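Local coordinates for UPF0130 protein PH1069 (Pyrococcus horikoshii, PDB 2IT2), which probably methylates the N-4 position of a wyosine precursor in tRNA(Phe), using S-adenosyl-L-methionine as methyl donor, at residues T51-G56 with P106-G111. Sequence-based numbering, arbitrary orientation.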
loop_
_atom_site.group_PDB
_atom_site.type_symbol
_atom_site.label_atom_id
_atom_site.label_comp_id
_atom_site.label_asym_id
_atom_site.label_seq_id
_atom_site.Cartn_x
_atom_site.Cartn_y
_atom_site.Cartn_z
ATOM N N THR B 51 -15.128 -6.226 9.045
ATOM C CA THR B 51 -14.517 -7.545 9.117
ATOM C C THR B 51 -13.144 -7.276 9.741
ATOM O O THR B 51 -12.867 -6.148 10.123
ATOM C CB THR B 51 -14.399 -8.204 7.706
ATOM O OG1 THR B 51 -13.568 -7.402 6.865
ATOM C CG2 THR B 51 -15.783 -8.335 7.054
ATOM N N SER B 52 -12.294 -8.288 9.868
ATOM C CA SER B 52 -10.977 -8.094 10.491
ATOM C C SER B 52 -10.286 -6.744 10.217
ATOM O O SER B 52 -10.074 -6.387 9.062
ATOM C CB SER B 52 -10.046 -9.235 10.073
ATOM O OG SER B 52 -9.977 -9.346 8.665
ATOM N N SER B 53 -9.921 -6.015 11.281
ATOM C CA SER B 53 -9.252 -4.706 11.169
ATOM C C SER B 53 -8.183 -4.483 12.266
ATOM O O SER B 53 -8.073 -5.282 13.194
ATOM C CB SER B 53 -10.295 -3.584 11.238
ATOM O OG SER B 53 -11.307 -3.761 10.254
ATOM N N CYS B 54 -7.407 -3.399 12.153
ATOM C CA CYS B 54 -6.351 -3.066 13.127
ATOM C C CYS B 54 -6.085 -1.547 13.184
ATOM O O CYS B 54 -6.323 -0.845 12.203
ATOM C CB CYS B 54 -5.070 -3.832 12.783
ATOM S SG CYS B 54 -4.464 -3.602 11.099
ATOM N N SER B 55 -5.581 -1.047 14.321
ATOM C CA SER B 55 -5.350 0.399 14.513
ATOM C C SER B 55 -3.949 0.978 14.318
ATOM O O SER B 55 -3.680 2.098 14.764
ATOM C CB SER B 55 -5.833 0.824 15.906
ATOM O OG SER B 55 -5.031 0.240 16.925
ATOM N N GLY B 56 -3.069 0.238 13.654
ATOM C CA GLY B 56 -1.717 0.724 13.419
ATOM C C GLY B 56 -0.716 -0.012 14.282
ATOM O O GLY B 56 -1.044 -0.434 15.382
ATOM N N PRO B 106 -3.032 1.783 10.051
ATOM C CA PRO B 106 -4.161 0.958 10.477
ATOM C C PRO B 106 -4.790 0.467 9.163
ATOM O O PRO B 106 -4.620 1.099 8.107
ATOM C CB PRO B 106 -5.085 1.956 11.195
ATOM C CG PRO B 106 -4.172 3.011 11.684
ATOM C CD PRO B 106 -3.158 3.161 10.559
ATOM N N ILE B 107 -5.494 -0.657 9.234
ATOM C CA ILE B 107 -6.178 -1.208 8.071
ATOM C C ILE B 107 -7.578 -1.627 8.500
ATOM O O ILE B 107 -7.745 -2.408 9.438
ATOM C CB ILE B 107 -5.468 -2.456 7.507
ATOM C CG1 ILE B 107 -4.042 -2.113 7.074
ATOM C CG2 ILE B 107 -6.280 -3.011 6.335
ATOM C CD1 ILE B 107 -3.270 -3.292 6.527
ATOM N N LEU B 108 -8.589 -1.096 7.822
ATOM C CA LEU B 108 -9.965 -1.451 8.145
ATOM C C LEU B 108 -10.578 -2.105 6.904
ATOM O O LEU B 108 -10.353 -1.654 5.770
ATOM C CB LEU B 108 -10.775 -0.197 8.535
ATOM C CG LEU B 108 -10.186 0.811 9.540
ATOM C CD1 LEU B 108 -11.099 2.022 9.645
ATOM C CD2 LEU B 108 -9.996 0.159 10.910
ATOM N N HIS B 109 -11.306 -3.194 7.110
ATOM C CA HIS B 109 -11.977 -3.870 6.012
ATOM C C HIS B 109 -13.462 -3.696 6.278
ATOM O O HIS B 109 -13.951 -4.033 7.363
ATOM C CB HIS B 109 -11.572 -5.343 5.960
ATOM C CG HIS B 109 -10.202 -5.558 5.396
ATOM N ND1 HIS B 109 -9.584 -6.794 5.385
ATOM C CD2 HIS B 109 -9.345 -4.705 4.794
ATOM C CE1 HIS B 109 -8.408 -6.685 4.798
ATOM N NE2 HIS B 109 -8.234 -5.431 4.429
ATOM N N VAL B 110 -14.165 -3.135 5.293
ATOM C CA VAL B 110 -15.591 -2.868 5.440
ATOM C C VAL B 110 -16.451 -3.408 4.288
ATOM O O VAL B 110 -16.184 -3.141 3.118
ATOM C CB VAL B 110 -15.844 -1.341 5.572
ATOM C CG1 VAL B 110 -17.305 -1.089 5.844
ATOM C CG2 VAL B 110 -15.008 -0.728 6.705
ATOM N N GLY B 111 -17.486 -4.173 4.619
ATOM C CA GLY B 111 -18.358 -4.690 3.575
ATOM C C GLY B 111 -19.401 -3.629 3.250
ATOM O O GLY B 111 -19.808 -2.887 4.131
HETATM O O HOH W 1 -7.236 -5.152 8.892
#
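In the antiparallel sheet of this TYW3-family methyltransferase, Cys54 and Ile107 form a hydrogen-bonded pair joining strand 48-63 to strand 98-112, next to a corner in the first strand at Ser52. Reciprocal backbone bonds establish the pairing: Cys54 N reaches Ile107 O at 2.9 Å, and Ile107 N returns to Cys54 O at 3.1 Å, the latter bent to 140° at the hydrogen. On the same face Cys54 SG lies 3.9 Å from Ile107 CB.

At the corner a side chain takes over a backbone role. Ser53 OG accepts the N-H of His109 (3.2 Å, 162° at the hydrogen) and donates to Thr51 O at 2.9 Å, thus linking the two strands and spanning the corner at Ser52. This position follows from chi1 of -55°, which sets OG anti to the carbonyl carbon, beside its own N. Replacing this serine by an alanine would probably leave His109 N without its side-chain acceptor and Thr51 O without its hydroxyl donor, the corner losing the bond that spans it. A water bridges the strands, donating to Ser52 O and, at 2.8 Å, to Ile107 O. Beyond the corner, Thr51 N bonds nearly straight to His109 O at 3.0 Å.

The flanking surfaces differ. Leu108 sends CD2 against Ser53 CB and packs on Leu38 of helix 36-43 and Leu191 of helix 167-194, whereas the His109 side chain lies on the Cys54 face, where its NE2 is hydrogen-bonded to Glu146 of strand 143-148. At the far end, the Pro106 ring lies along the Ser55-Gly56 backbone, its CG 3.2 Å from Ser55 O.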